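Local coordinates for protein nucleoside-diphosphate-sugar epimerase (Pseudomonas aeruginosa, PDB 2X4G) that probably binds a nicotinamide dinucleotide and acts on a nucleoside-diphosphate sugar as a member of the NAD-dependent epimerase/dehydratase family, at residues A[130-135]-A[302-307]; A[208-213]-A[267-272]; A[214-219]-A[244-249]. One frame throughout, in Å; residues are numbered along the deposited sequence.

The three contacts adjoin one another pairwise; contact 2 lies at the dimer interface. Contact 3 pairs strands 213-218 and 238-247 of the large sheet. Contact 1 lies about 13 Å from it, centre to centre, and the two are joined where Asn-245 OD1 takes the backbone N-H of Leu-306. Contact 2, whose centre is about 17 Å from that of contact 3 and about 18 Å from that of contact 1, joins contact 3 through the bond between Gly-212 O and Met-248 N, and contact 1 through Phe-305, which packs on Gln-213. Contact 2 alone meets the second subunit. Along the chain, contact 3 is nested within contact 2, and both within contact 1.

Contact 1 of 3, residues A[130-135]-A[302-307]; sequences MPRHPQ and GGQFLD
Gln-304 reaches from one loop to the other and lays its amide against the backbone of Pro-131, Arg-132 and His-133. Its CB approaches the arginine head group obliquely, 3.8 Å from Arg-132 NH1, and the two side chains run past each other in opposite directions. The first torsion sets CG between the backbone N and the carbonyl carbon (chi1 61°), and from there the chain is extended, carrying CD to 4.0 Å from Arg-132 CA. At the tip the amide divides its work. OE1 accepts the backbone N-H of His-133 (N to OE1 3.1 Å) in a fairly straight bond, 163° at the hydrogen. NE2 donates to Pro-131 O over 3.1 Å, approaching that carbonyl from above its plane. With both ends engaged by neighbouring peptide groups, the rotation of the amide is fixed.

Arg-132 returns the reach from the opposite loop. Extended as far as CD and bent at chi3, it sends NH1 to Gly-303 O at 3.3 Å; NH2 adds a weak bond to the same oxygen. The carbonyl oxygen lies near the guanidinium plane, at its edge. Near the NE2 end of the amide, Met-130 CE touches Leu-306 CD2 at 4.1 Å, the apolar margin of the contact. Leu-306 also packs on Leu-240 and Thr-242 of strand 238-247, while the ring of His-133 meets that of His-140.

Neither segment is a regular helix or strand, so no repeating backbone pairing holds them together. The two loops, 167 residues apart, are joined chiefly by side chains reading backbone: the glutamine supplies one donor and one acceptor, and the arginine turns its charged head to a neutral carbonyl, so across these segments it makes a charge-assisted hydrogen bond, not a salt bridge.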
# COMPACT_ATOMS: atom_id res chain seq x y z
N MET A 130 2.92 -19.89 -13.15
CA MET A 130 2.51 -20.23 -14.50
C MET A 130 1.79 -19.05 -15.12
O MET A 130 1.14 -18.29 -14.40
CB MET A 130 1.57 -21.43 -14.49
CG MET A 130 2.00 -22.60 -13.62
SD MET A 130 0.81 -23.97 -13.75
CE MET A 130 -0.71 -23.23 -13.12
N PRO A 131 1.94 -18.87 -16.44
CA PRO A 131 1.13 -17.89 -17.14
C PRO A 131 -0.28 -18.41 -17.36
O PRO A 131 -0.54 -19.59 -17.12
CB PRO A 131 1.86 -17.72 -18.48
CG PRO A 131 2.51 -19.02 -18.71
CD PRO A 131 2.90 -19.52 -17.35
N ARG A 132 -1.16 -17.54 -17.82
CA ARG A 132 -2.57 -17.87 -18.01
C ARG A 132 -2.72 -18.72 -19.27
O ARG A 132 -2.06 -18.48 -20.26
CB ARG A 132 -3.38 -16.57 -18.10
CG ARG A 132 -4.90 -16.75 -18.15
CD ARG A 132 -5.63 -15.40 -18.14
NE ARG A 132 -5.49 -14.73 -16.85
CZ ARG A 132 -6.18 -15.06 -15.75
NH1 ARG A 132 -7.07 -16.06 -15.76
NH2 ARG A 132 -5.96 -14.39 -14.62
N HIS A 133 -3.56 -19.74 -19.25
CA HIS A 133 -3.69 -20.56 -20.45
C HIS A 133 -4.02 -19.64 -21.63
O HIS A 133 -5.01 -18.90 -21.57
CB HIS A 133 -4.78 -21.60 -20.28
CG HIS A 133 -4.75 -22.69 -21.31
ND1 HIS A 133 -5.25 -22.52 -22.58
CD2 HIS A 133 -4.27 -23.95 -21.25
CE1 HIS A 133 -5.08 -23.64 -23.27
NE2 HIS A 133 -4.50 -24.53 -22.48
N PRO A 134 -3.21 -19.69 -22.71
CA PRO A 134 -3.36 -18.76 -23.83
C PRO A 134 -4.67 -18.87 -24.63
O PRO A 134 -4.95 -18.00 -25.45
CB PRO A 134 -2.16 -19.10 -24.73
CG PRO A 134 -1.89 -20.53 -24.46
CD PRO A 134 -2.25 -20.76 -23.02
N GLN A 135 -5.44 -19.93 -24.41
CA GLN A 135 -6.80 -20.01 -24.93
C GLN A 135 -7.87 -19.94 -23.82
O GLN A 135 -9.04 -20.19 -24.07
CB GLN A 135 -6.95 -21.28 -25.76
CG GLN A 135 -6.15 -21.20 -27.09
CD GLN A 135 -5.24 -22.41 -27.30
OE1 GLN A 135 -5.64 -23.57 -27.10
NE2 GLN A 135 -3.99 -22.15 -27.70
N GLY A 302 -6.66 -12.49 -10.15
CA GLY A 302 -5.84 -12.87 -11.30
C GLY A 302 -5.52 -14.36 -11.32
O GLY A 302 -4.53 -14.76 -11.92
N GLY A 303 -6.35 -15.18 -10.69
CA GLY A 303 -6.11 -16.62 -10.65
C GLY A 303 -6.76 -17.28 -11.84
O GLY A 303 -7.52 -16.63 -12.56
N GLN A 304 -6.46 -18.57 -12.07
CA GLN A 304 -7.16 -19.36 -13.10
C GLN A 304 -7.62 -20.73 -12.61
O GLN A 304 -7.27 -21.15 -11.52
CB GLN A 304 -6.28 -19.54 -14.34
CG GLN A 304 -4.97 -20.27 -14.10
CD GLN A 304 -4.13 -20.35 -15.36
OE1 GLN A 304 -4.67 -20.39 -16.47
NE2 GLN A 304 -2.82 -20.38 -15.20
N PHE A 305 -8.43 -21.39 -13.44
CA PHE A 305 -8.83 -22.78 -13.20
C PHE A 305 -7.62 -23.65 -13.48
O PHE A 305 -6.79 -23.29 -14.31
CB PHE A 305 -9.98 -23.22 -14.11
CG PHE A 305 -11.34 -22.62 -13.79
CD1 PHE A 305 -11.60 -21.97 -12.58
CD2 PHE A 305 -12.37 -22.73 -14.69
CE1 PHE A 305 -12.86 -21.45 -12.31
CE2 PHE A 305 -13.63 -22.21 -14.42
CZ PHE A 305 -13.87 -21.57 -13.22
N LEU A 306 -7.56 -24.78 -12.80
CA LEU A 306 -6.43 -25.70 -12.90
C LEU A 306 -6.92 -27.09 -13.36
O LEU A 306 -8.01 -27.51 -13.00
CB LEU A 306 -5.71 -25.79 -11.55
CG LEU A 306 -5.26 -24.46 -10.93
CD1 LEU A 306 -4.28 -24.66 -9.76
CD2 LEU A 306 -4.64 -23.50 -11.96
N ASP A 307 -6.10 -27.76 -14.17
CA ASP A 307 -6.37 -29.09 -14.71
C ASP A 307 -5.64 -30.07 -13.82
O ASP A 307 -4.42 -30.00 -13.70
CB ASP A 307 -5.83 -29.19 -16.15
CG ASP A 307 -6.23 -30.50 -16.89
OD1 ASP A 307 -5.96 -30.60 -18.11
OD2 ASP A 307 -6.83 -31.40 -16.26

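Contact 2 of 3, residues A[208-213]-A[267-272]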
# COMPACT_ATOMS: atom_id res chain seq x y z
N HIS A 208 -17.70 -6.99 -0.40
CA HIS A 208 -17.69 -7.13 -1.87
C HIS A 208 -16.56 -8.06 -2.32
O HIS A 208 -15.61 -8.31 -1.57
CB HIS A 208 -17.49 -5.77 -2.55
CG HIS A 208 -18.58 -4.77 -2.30
ND1 HIS A 208 -19.72 -4.71 -3.07
CD2 HIS A 208 -18.69 -3.78 -1.38
CE1 HIS A 208 -20.50 -3.73 -2.62
NE2 HIS A 208 -19.89 -3.16 -1.59
N TYR A 209 -16.66 -8.55 -3.56
CA TYR A 209 -15.62 -9.39 -4.18
C TYR A 209 -15.39 -8.90 -5.61
O TYR A 209 -16.23 -8.19 -6.16
CB TYR A 209 -16.07 -10.85 -4.25
CG TYR A 209 -17.18 -11.07 -5.26
CD1 TYR A 209 -18.51 -10.86 -4.91
CD2 TYR A 209 -16.91 -11.46 -6.56
CE1 TYR A 209 -19.54 -11.06 -5.83
CE2 TYR A 209 -17.94 -11.65 -7.50
CZ TYR A 209 -19.26 -11.45 -7.12
OH TYR A 209 -20.30 -11.61 -8.03
N VAL A 210 -14.27 -9.31 -6.20
CA VAL A 210 -13.97 -9.01 -7.60
C VAL A 210 -14.01 -10.28 -8.45
O VAL A 210 -13.43 -11.30 -8.09
CB VAL A 210 -12.57 -8.35 -7.73
CG1 VAL A 210 -12.05 -8.45 -9.16
CG2 VAL A 210 -12.65 -6.90 -7.30
N ALA A 211 -14.67 -10.21 -9.61
CA ALA A 211 -14.83 -11.36 -10.50
C ALA A 211 -13.50 -12.05 -10.77
O ALA A 211 -12.45 -11.39 -10.92
CB ALA A 211 -15.49 -10.94 -11.83
N GLY A 212 -13.52 -13.38 -10.83
CA GLY A 212 -12.29 -14.14 -11.03
C GLY A 212 -12.47 -15.65 -10.94
O GLY A 212 -13.40 -16.16 -10.31
N GLN A 213 -11.57 -16.36 -11.59
CA GLN A 213 -11.62 -17.81 -11.62
C GLN A 213 -10.58 -18.31 -10.65
O GLN A 213 -9.51 -17.74 -10.56
CB GLN A 213 -11.29 -18.31 -13.03
CG GLN A 213 -12.04 -17.60 -14.14
CD GLN A 213 -11.93 -18.36 -15.45
OE1 GLN A 213 -12.95 -18.78 -16.03
NE2 GLN A 213 -10.69 -18.57 -15.90
N MET A 267 -17.88 -6.37 -7.52
CA MET A 267 -17.27 -5.09 -7.65
C MET A 267 -16.48 -5.11 -8.93
O MET A 267 -15.69 -6.03 -9.17
CB MET A 267 -16.36 -4.83 -6.47
CG MET A 267 -15.95 -3.39 -6.35
SD MET A 267 -14.76 -3.22 -5.03
CE MET A 267 -13.40 -4.13 -5.76
N SER A 268 -16.70 -4.09 -9.75
CA SER A 268 -16.11 -3.97 -11.08
C SER A 268 -14.58 -3.99 -11.03
O SER A 268 -13.97 -3.61 -10.03
CB SER A 268 -16.59 -2.68 -11.74
OG SER A 268 -15.90 -2.41 -12.94
N MET A 269 -13.97 -4.46 -12.11
CA MET A 269 -12.53 -4.46 -12.22
C MET A 269 -12.03 -3.04 -12.40
O MET A 269 -11.00 -2.66 -11.83
CB MET A 269 -12.09 -5.31 -13.41
CG MET A 269 -10.58 -5.52 -13.48
SD MET A 269 -9.97 -6.31 -12.00
CE MET A 269 -10.85 -7.88 -12.15
N ALA A 270 -12.75 -2.26 -13.20
CA ALA A 270 -12.46 -0.85 -13.39
C ALA A 270 -12.54 -0.07 -12.08
O ALA A 270 -11.74 0.86 -11.84
CB ALA A 270 -13.41 -0.25 -14.42
N MET A 271 -13.48 -0.45 -11.22
CA MET A 271 -13.68 0.22 -9.94
C MET A 271 -12.58 -0.12 -8.96
O MET A 271 -12.39 0.58 -7.98
CB MET A 271 -15.03 -0.17 -9.34
CG MET A 271 -15.76 0.97 -8.65
SD MET A 271 -17.56 0.80 -8.85
CE MET A 271 -18.17 2.47 -8.56
N ALA A 272 -11.86 -1.21 -9.23
CA ALA A 272 -10.69 -1.61 -8.45
C ALA A 272 -9.47 -0.78 -8.82
O ALA A 272 -8.76 -0.29 -7.96
CB ALA A 272 -10.40 -3.09 -8.64
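Tyr-209 O receives the N-H of Met-267 over 2.8 Å, a bond that is short but weak because the angle at the hydrogen is only 128°. Beside it Val-210 and Met-267 lie level, their CA atoms 5.1 Å apart, in a loose parallel pairing. The side chains of these two residues share a face of the small sheet, and there the apolar contact is made by branch. Val-210 CG2 touches the methyl CE of Met-267, while CG1, the branch anti to the backbone N (chi1 161°), meets Met-269 CE from the start of the following helix. The valine thus stands between two methionine tips: it meets Met-267 obliquely and Met-269 at about a right angle. Met-269 folds back at chi2 and chi3 to bring its methyl there. A looser touch joins His-208 CB to Met-267 CB at 4.2 Å.

Between strand and helix, Ser-268 holds the N-cap position and OG accepts a weak bond from Ala-270 N at 3.2 Å. The face carrying Val-210 and Met-267 turns toward the dimer partner: His-208, Val-210 and Met-267 pack on Ala-274, Leu-278 and Leu-275 of the second subunit.

The arrangement is that of a short, loosely paired two-stranded parallel sheet, 208-210 beside 265-267, running directly into an N-capped helix, 269-280, whose counterpart in the second subunit covers it.

Contact 3 of 3, residues A[214-219]-A[244-249]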
# COMPACT_ATOMS: atom_id res chain seq x y z
N ARG A 214 -10.88 -19.39 -9.94
CA ARG A 214 -9.98 -19.92 -8.93
C ARG A 214 -10.18 -21.39 -8.70
O ARG A 214 -11.30 -21.87 -8.80
CB ARG A 214 -10.23 -19.18 -7.62
CG ARG A 214 -9.13 -19.39 -6.61
CD ARG A 214 -9.28 -18.46 -5.42
NE ARG A 214 -8.99 -17.08 -5.78
CZ ARG A 214 -7.77 -16.58 -5.95
NH1 ARG A 214 -6.69 -17.34 -5.79
NH2 ARG A 214 -7.63 -15.30 -6.29
N ASN A 215 -9.11 -22.11 -8.39
CA ASN A 215 -9.19 -23.49 -7.93
C ASN A 215 -8.93 -23.58 -6.44
O ASN A 215 -7.88 -23.13 -5.95
CB ASN A 215 -8.22 -24.42 -8.65
CG ASN A 215 -8.48 -25.90 -8.34
OD1 ASN A 215 -7.85 -26.47 -7.45
ND2 ASN A 215 -9.42 -26.51 -9.05
N VAL A 216 -9.90 -24.17 -5.74
CA VAL A 216 -9.87 -24.34 -4.30
C VAL A 216 -9.68 -25.82 -3.99
O VAL A 216 -10.23 -26.67 -4.69
CB VAL A 216 -11.19 -23.84 -3.71
CG1 VAL A 216 -11.41 -24.36 -2.29
CG2 VAL A 216 -11.20 -22.35 -3.72
N ILE A 217 -8.89 -26.13 -2.96
CA ILE A 217 -8.62 -27.52 -2.57
C ILE A 217 -8.69 -27.70 -1.07
O ILE A 217 -8.30 -26.83 -0.29
CB ILE A 217 -7.25 -28.05 -3.09
CG1 ILE A 217 -7.19 -29.59 -2.92
CG2 ILE A 217 -6.09 -27.36 -2.39
CD1 ILE A 217 -5.86 -30.20 -3.00
N ASP A 218 -9.22 -28.85 -0.67
CA ASP A 218 -9.42 -29.20 0.71
C ASP A 218 -8.02 -29.43 1.35
O ASP A 218 -7.14 -30.04 0.74
CB ASP A 218 -10.35 -30.42 0.76
CG ASP A 218 -10.54 -31.00 2.15
OD1 ASP A 218 -11.55 -30.64 2.79
OD2 ASP A 218 -9.73 -31.86 2.59
N ALA A 219 -7.82 -28.92 2.55
CA ALA A 219 -6.51 -28.97 3.16
C ALA A 219 -6.07 -30.41 3.39
O ALA A 219 -4.94 -30.78 3.07
CB ALA A 219 -6.51 -28.20 4.46
N HIS A 244 -11.73 -27.89 -6.64
CA HIS A 244 -12.88 -27.41 -7.43
C HIS A 244 -12.53 -26.13 -8.15
O HIS A 244 -11.97 -25.21 -7.54
CB HIS A 244 -14.08 -27.16 -6.53
CG HIS A 244 -14.50 -28.36 -5.74
ND1 HIS A 244 -14.30 -28.47 -4.38
CD2 HIS A 244 -15.06 -29.53 -6.13
CE1 HIS A 244 -14.74 -29.64 -3.96
NE2 HIS A 244 -15.21 -30.31 -5.01
N ASN A 245 -12.83 -26.08 -9.45
CA ASN A 245 -12.76 -24.83 -10.19
C ASN A 245 -14.02 -24.03 -9.92
O ASN A 245 -15.11 -24.55 -9.98
CB ASN A 245 -12.60 -25.09 -11.67
CG ASN A 245 -11.27 -25.68 -12.00
OD1 ASN A 245 -10.24 -25.24 -11.53
ND2 ASN A 245 -11.28 -26.68 -12.80
N LEU A 246 -13.84 -22.77 -9.61
CA LEU A 246 -14.86 -22.01 -8.92
C LEU A 246 -14.82 -20.55 -9.33
O LEU A 246 -13.76 -19.94 -9.33
CB LEU A 246 -14.54 -22.09 -7.42
CG LEU A 246 -15.65 -22.42 -6.46
CD1 LEU A 246 -16.50 -23.55 -6.99
CD2 LEU A 246 -15.01 -22.80 -5.16
N GLU A 247 -15.96 -19.98 -9.66
CA GLU A 247 -16.06 -18.54 -9.76
C GLU A 247 -15.99 -17.94 -8.34
O GLU A 247 -16.50 -18.52 -7.38
CB GLU A 247 -17.36 -18.13 -10.47
CG GLU A 247 -17.43 -18.47 -11.98
CD GLU A 247 -16.61 -17.53 -12.84
OE1 GLU A 247 -15.96 -16.63 -12.27
OE2 GLU A 247 -16.60 -17.68 -14.08
N MET A 248 -15.34 -16.78 -8.21
CA MET A 248 -15.29 -16.08 -6.93
C MET A 248 -16.67 -15.66 -6.46
O MET A 248 -16.88 -15.54 -5.25
CB MET A 248 -14.40 -14.84 -7.02
CG MET A 248 -12.92 -15.12 -6.79
SD MET A 248 -12.55 -15.44 -5.05
CE MET A 248 -12.59 -17.22 -5.08
N ALA A 249 -17.59 -15.41 -7.39
CA ALA A 249 -18.99 -15.17 -7.04
C ALA A 249 -19.56 -16.34 -6.24
O ALA A 249 -20.24 -16.14 -5.24
CB ALA A 249 -19.80 -14.97 -8.30
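An antiparallel strand pair within the large mixed sheet brings residues 214-218 beside 244-247, with 132° between the directions of the short segments. Two hydrogen-bonded pairs frame it. Arg-214 N donates to Leu-246 O at 3.0 Å, and Leu-246 N returns a bond to Arg-214 O at 2.8 Å. Two positions on, Val-216 N meets His-244 O at 2.9 Å and His-244 N meets Val-216 O at 2.7 Å. Between them lies the non-hydrogen-bonded pair of Asn-215 and Asn-245, and here the side chains take over: Asn-215 ND2 donates to Asn-245 OD1 over 2.9 Å. The amide planes are 66° apart, and the donor comes from above the acceptor's carbonyl plane. Asn-245 OD1 also receives the N-H of Leu-306, while Asn-215 OD1 accepts from Gly-243 N, so each asparagine oxygen has a partner beyond the pair.

On the face that carries Arg-214, Val-216, His-244 and Leu-246 the side-chain touches are mostly between carbons. Val-216 CG2 meets Leu-246 CD2 at 4.1 Å, and Met-248 bends back to lay CE against Arg-214 CD at 3.6 Å and the guanidinium edge. Arg-214 NH1 is hydrogen-bonded to Tyr-128 OH.

Strand 176-185 runs on the other side of strand 213-218, bonded through Asn-215 and Ile-217. Leu-323 of helix 323-336 packs on Val-216, His-244 and Leu-246, and Leu-306 touches Asn-215 on the face that carries the two asparagines.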